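Local coordinates for coronin (Toxoplasma gondii, PDB 4OZU), which probably binds actin filaments and contributes to parasite invasion and egress, represented here by its N-terminal WD40 domain, at residues Thr34-Ile46 / Ile314-Asp326. Sequence-based numbering, arbitrary orientation.
Sequences TESCGLAANTEYI and IKNFCFIPKLAVD. With ACT (acetate ion), chain C.
Asn316 meets the turn of Gly38 with its side chain, CB and OD1 lying against Gly38 CA (OD1 to CA 3.5 Å), while Leu39 CD2 reaches its CB from across; Asn316 ND2 is hydrogen-bonded to Gln338 OE1 of strand 331-339. Phe317 then grips the other backbone at two points: its N donates to Cys37 O at 2.8 Å, nearly straight at 165°, and its O accepts from Leu39 N at 3.2 Å. The bond from CA to CB of Phe317 points away from residues 34-46, yet with CG between the backbone N and carbonyl carbon (chi1 77°) the ring comes back under Cys37, whose CB sits over one face, a CH-pi contact 3.8 Å from the Phe317 centroid. Cys37 SG lies farther above that face. The ring also packs on Tyr272 and Ile274 of strand 271-275. Cys318 points back across the contact, its SG 3.7 Å from Leu39 CB and also touching Ala41 CB; Ile320 CG2 approaches the same methyl more loosely. Pro321 lays its ring edge on the Asn42 backbone, CG 3.5 Å from CA of Asn42, whose OD1 accepts from Glu44 N, an Asx turn, and also from Tyr45 N, completing an Asx motif. Beyond it, Leu323 CB meets Thr43 CG2 at 3.8 Å and Ala324 CB faces Thr43 CA. Thr43 N also donates to OXT of an acetate, probably from the crystallisation liquor, at 3.1 Å. The two segments run the same way near the centre of the chain, their backbones bridged once, Gly38 with Phe317, and strands 317-319 and 40-41 are the innermost strands of neighbouring blades in the seven-bladed beta-propeller of the WD40 fold.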
loop_
_atom_site.group_PDB
_atom_site.type_symbol
_atom_site.label_atom_id
_atom_site.label_comp_id
_atom_site.label_asym_id
_atom_site.label_seq_id
_atom_site.Cartn_x
_atom_site.Cartn_y
_atom_site.Cartn_z
ATOM N N THR A 34 2.460 11.416 8.934
ATOM C CA THR A 34 1.215 11.059 8.258
ATOM C C THR A 34 0.678 9.726 8.790
ATOM O O THR A 34 1.318 9.082 9.626
ATOM C CB THR A 34 1.405 10.951 6.729
ATOM O OG1 THR A 34 2.306 9.879 6.424
ATOM C CG2 THR A 34 1.952 12.251 6.159
ATOM N N GLU A 35 -0.498 9.323 8.313
ATOM C CA GLU A 35 -1.068 8.025 8.668
ATOM C C GLU A 35 -0.951 7.043 7.508
ATOM O O GLU A 35 -1.713 6.084 7.425
ATOM C CB GLU A 35 -2.535 8.174 9.088
ATOM C CG GLU A 35 -2.727 8.889 10.420
ATOM C CD GLU A 35 -2.283 8.060 11.615
ATOM O OE1 GLU A 35 -2.012 6.850 11.447
ATOM O OE2 GLU A 35 -2.208 8.621 12.728
ATOM N N SER A 36 0.014 7.274 6.619
ATOM C CA SER A 36 0.270 6.357 5.504
ATOM C C SER A 36 1.767 6.050 5.386
ATOM O O SER A 36 2.583 6.666 6.072
ATOM C CB SER A 36 -0.253 6.946 4.193
ATOM O OG SER A 36 0.627 7.930 3.686
ATOM N N CYS A 37 2.124 5.097 4.528
ATOM C CA CYS A 37 3.516 4.661 4.428
ATOM C C CYS A 37 4.426 5.799 3.932
ATOM O O CYS A 37 5.596 5.857 4.302
ATOM C CB CYS A 37 3.637 3.425 3.529
ATOM S SG CYS A 37 2.907 3.564 1.889
ATOM N N GLY A 38 3.880 6.708 3.126
ATOM C CA GLY A 38 4.565 7.951 2.796
ATOM C C GLY A 38 4.980 8.095 1.343
ATOM O O GLY A 38 4.961 9.197 0.796
ATOM N N LEU A 39 5.360 6.984 0.721
ATOM C CA LEU A 39 5.780 6.990 -0.672
ATOM C C LEU A 39 4.831 6.154 -1.506
ATOM O O LEU A 39 3.952 5.467 -0.980
ATOM C CB LEU A 39 7.210 6.448 -0.820
ATOM C CG LEU A 39 8.269 6.986 0.138
ATOM C CD1 LEU A 39 9.586 6.246 -0.069
ATOM C CD2 LEU A 39 8.460 8.480 -0.055
ATOM N N ALA A 40 5.018 6.219 -2.816
ATOM C CA ALA A 40 4.288 5.377 -3.746
ATOM C C ALA A 40 5.170 5.080 -4.952
ATOM O O ALA A 40 6.057 5.858 -5.293
ATOM C CB ALA A 40 3.001 6.041 -4.183
ATOM N N ALA A 41 4.937 3.934 -5.577
ATOM C CA ALA A 41 5.662 3.579 -6.786
ATOM C C ALA A 41 4.805 2.682 -7.658
ATOM O O ALA A 41 3.990 1.910 -7.150
ATOM C CB ALA A 41 6.984 2.886 -6.439
ATOM N N ASN A 42 4.963 2.805 -8.971
ATOM C CA ASN A 42 4.410 1.819 -9.883
ATOM C C ASN A 42 5.573 1.227 -10.679
ATOM O O ASN A 42 6.703 1.230 -10.193
ATOM C CB ASN A 42 3.304 2.421 -10.769
ATOM C CG ASN A 42 3.790 3.516 -11.715
ATOM O OD1 ASN A 42 4.984 3.813 -11.821
ATOM N ND2 ASN A 42 2.840 4.113 -12.425
ATOM N N THR A 43 5.328 0.697 -11.870
ATOM C CA THR A 43 6.401 0.013 -12.582
ATOM C C THR A 43 7.404 0.987 -13.192
ATOM O O THR A 43 8.470 0.569 -13.631
ATOM C CB THR A 43 5.860 -0.894 -13.699
ATOM O OG1 THR A 43 5.091 -0.121 -14.629
ATOM C CG2 THR A 43 4.998 -2.001 -13.112
ATOM N N GLU A 44 7.069 2.279 -13.199
ATOM C CA GLU A 44 7.873 3.287 -13.895
ATOM C C GLU A 44 8.338 4.419 -12.982
ATOM O O GLU A 44 9.464 4.906 -13.123
ATOM C CB GLU A 44 7.068 3.876 -15.058
ATOM C CG GLU A 44 7.784 4.933 -15.894
ATOM C CD GLU A 44 8.708 4.329 -16.929
ATOM O OE1 GLU A 44 8.907 3.094 -16.908
ATOM O OE2 GLU A 44 9.231 5.090 -17.772
ATOM N N TYR A 45 7.476 4.832 -12.058
ATOM C CA TYR A 45 7.701 6.052 -11.281
ATOM C C TYR A 45 7.715 5.828 -9.777
ATOM O O TYR A 45 7.145 4.866 -9.264
ATOM C CB TYR A 45 6.625 7.101 -11.592
ATOM C CG TYR A 45 6.465 7.414 -13.055
ATOM C CD1 TYR A 45 7.504 7.975 -13.776
ATOM C CD2 TYR A 45 5.266 7.168 -13.714
ATOM C CE1 TYR A 45 7.373 8.260 -15.115
ATOM C CE2 TYR A 45 5.120 7.457 -15.056
ATOM C CZ TYR A 45 6.183 8.000 -15.751
ATOM O OH TYR A 45 6.071 8.297 -17.088
ATOM N N ILE A 46 8.365 6.755 -9.085
ATOM C CA ILE A 46 8.311 6.860 -7.638
ATOM C C ILE A 46 7.684 8.208 -7.297
ATOM O O ILE A 46 8.062 9.219 -7.881
ATOM C CB ILE A 46 9.721 6.779 -6.999
ATOM C CG1 ILE A 46 10.412 5.459 -7.357
ATOM C CG2 ILE A 46 9.643 6.950 -5.489
ATOM C CD1 ILE A 46 11.910 5.471 -7.087
ATOM N N ILE A 314 13.573 4.292 9.244
ATOM C CA ILE A 314 12.695 4.459 8.094
ATOM C C ILE A 314 11.845 5.705 8.317
ATOM O O ILE A 314 11.078 5.763 9.279
ATOM C CB ILE A 314 11.781 3.233 7.895
ATOM C CG1 ILE A 314 12.604 1.945 7.832
ATOM C CG2 ILE A 314 10.951 3.386 6.626
ATOM C CD1 ILE A 314 11.777 0.694 8.049
ATOM N N LYS A 315 11.984 6.708 7.455
ATOM C CA LYS A 315 11.194 7.937 7.597
ATOM C C LYS A 315 9.853 7.790 6.886
ATOM O O LYS A 315 8.802 8.136 7.427
ATOM C CB LYS A 315 11.952 9.141 7.041
ATOM C CG LYS A 315 13.178 9.536 7.852
ATOM C CD LYS A 315 12.806 10.021 9.243
ATOM C CE LYS A 315 14.035 10.451 10.025
ATOM N NZ LYS A 315 13.703 10.839 11.415
ATOM N N ASN A 316 9.922 7.287 5.660
ATOM C CA ASN A 316 8.762 6.926 4.860
ATOM C C ASN A 316 9.158 5.732 4.009
ATOM O O ASN A 316 10.343 5.430 3.870
ATOM C CB ASN A 316 8.301 8.070 3.949
ATOM C CG ASN A 316 7.763 9.263 4.713
ATOM O OD1 ASN A 316 6.684 9.203 5.310
ATOM N ND2 ASN A 316 8.493 10.369 4.666
ATOM N N PHE A 317 8.184 5.057 3.420
ATOM C CA PHE A 317 8.512 3.933 2.562
ATOM C C PHE A 317 7.365 3.556 1.639
ATOM O O PHE A 317 6.246 4.057 1.759
ATOM C CB PHE A 317 8.895 2.723 3.411
ATOM C CG PHE A 317 7.718 2.025 4.008
ATOM C CD1 PHE A 317 7.157 2.469 5.195
ATOM C CD2 PHE A 317 7.159 0.934 3.370
ATOM C CE1 PHE A 317 6.064 1.828 5.731
ATOM C CE2 PHE A 317 6.062 0.297 3.903
ATOM C CZ PHE A 317 5.519 0.738 5.080
ATOM N N CYS A 318 7.674 2.668 0.704
ATOM C CA CYS A 318 6.664 1.966 -0.066
ATOM C C CYS A 318 7.339 0.738 -0.640
ATOM O O CYS A 318 8.558 0.593 -0.541
ATOM C CB CYS A 318 6.076 2.833 -1.181
ATOM S SG CYS A 318 7.219 3.148 -2.562
ATOM N N PHE A 319 6.539 -0.144 -1.217
ATOM C CA PHE A 319 7.055 -1.294 -1.944
ATOM C C PHE A 319 6.677 -1.136 -3.406
ATOM O O PHE A 319 5.674 -0.496 -3.718
ATOM C CB PHE A 319 6.485 -2.599 -1.383
ATOM C CG PHE A 319 7.148 -3.057 -0.116
ATOM C CD1 PHE A 319 6.981 -2.355 1.063
ATOM C CD2 PHE A 319 7.925 -4.201 -0.105
ATOM C CE1 PHE A 319 7.583 -2.781 2.228
ATOM C CE2 PHE A 319 8.528 -4.630 1.054
ATOM C CZ PHE A 319 8.356 -3.920 2.222
ATOM N N ILE A 320 7.468 -1.718 -4.300
ATOM C CA ILE A 320 7.191 -1.619 -5.726
ATOM C C ILE A 320 6.226 -2.718 -6.134
ATOM O O ILE A 320 6.056 -3.701 -5.408
ATOM C CB ILE A 320 8.483 -1.716 -6.583
ATOM C CG1 ILE A 320 9.101 -3.117 -6.496
ATOM C CG2 ILE A 320 9.473 -0.638 -6.156
ATOM C CD1 ILE A 320 10.323 -3.308 -7.403
ATOM N N PRO A 321 5.588 -2.565 -7.299
ATOM C CA PRO A 321 4.682 -3.629 -7.738
ATOM C C PRO A 321 5.440 -4.879 -8.147
ATOM O O PRO A 321 6.609 -4.795 -8.517
ATOM C CB PRO A 321 3.962 -3.016 -8.946
ATOM C CG PRO A 321 4.216 -1.552 -8.858
ATOM C CD PRO A 321 5.541 -1.402 -8.198
ATOM N N LYS A 322 4.766 -6.019 -8.098
ATOM C CA LYS A 322 5.372 -7.291 -8.491
ATOM C C LYS A 322 5.908 -7.240 -9.915
ATOM O O LYS A 322 6.962 -7.790 -10.198
ATOM C CB LYS A 322 4.356 -8.424 -8.360
ATOM C CG LYS A 322 4.869 -9.788 -8.784
ATOM C CD LYS A 322 6.001 -10.293 -7.895
ATOM C CE LYS A 322 5.519 -10.548 -6.481
ATOM N NZ LYS A 322 6.481 -11.354 -5.687
ATOM N N LEU A 323 5.185 -6.581 -10.812
ATOM C CA LEU A 323 5.585 -6.533 -12.218
ATOM C C LEU A 323 6.936 -5.867 -12.412
ATOM O O LEU A 323 7.575 -6.050 -13.449
ATOM C CB LEU A 323 4.541 -5.797 -13.055
ATOM C CG LEU A 323 3.235 -6.540 -13.341
ATOM C CD1 LEU A 323 2.260 -5.604 -14.031
ATOM C CD2 LEU A 323 3.467 -7.781 -14.178
ATOM N N ALA A 324 7.371 -5.099 -11.418
ATOM C CA ALA A 324 8.607 -4.334 -11.526
ATOM C C ALA A 324 9.846 -5.057 -10.977
ATOM O O ALA A 324 10.963 -4.575 -11.158
ATOM C CB ALA A 324 8.442 -2.998 -10.815
ATOM N N VAL A 325 9.679 -6.196 -10.309
ATOM C CA VAL A 325 10.832 -6.830 -9.663
ATOM C C VAL A 325 11.791 -7.436 -10.690
ATOM O O VAL A 325 11.413 -7.737 -11.823
ATOM C CB VAL A 325 10.426 -7.936 -8.648
ATOM C CG1 VAL A 325 9.476 -7.371 -7.587
ATOM C CG2 VAL A 325 9.829 -9.155 -9.345
ATOM N N ASP A 326 13.036 -7.603 -10.260
ATOM C CA ASP A 326 14.104 -8.129 -11.098
ATOM C C ASP A 326 14.140 -9.652 -10.973
ATOM O O ASP A 326 14.706 -10.201 -10.027
ATOM C CB ASP A 326 15.441 -7.505 -10.687
ATOM C CG ASP A 326 16.557 -7.807 -11.669
ATOM O OD1 ASP A 326 16.453 -8.803 -12.417
ATOM O OD2 ASP A 326 17.544 -7.043 -11.685
HETATM C C ACT C . 1.789 0.311 -14.063
HETATM O O ACT C . 2.303 0.250 -15.200
HETATM O OXT ACT C . 2.574 0.205 -13.100
HETATM C CH3 ACT C . 0.314 0.493 -13.872
#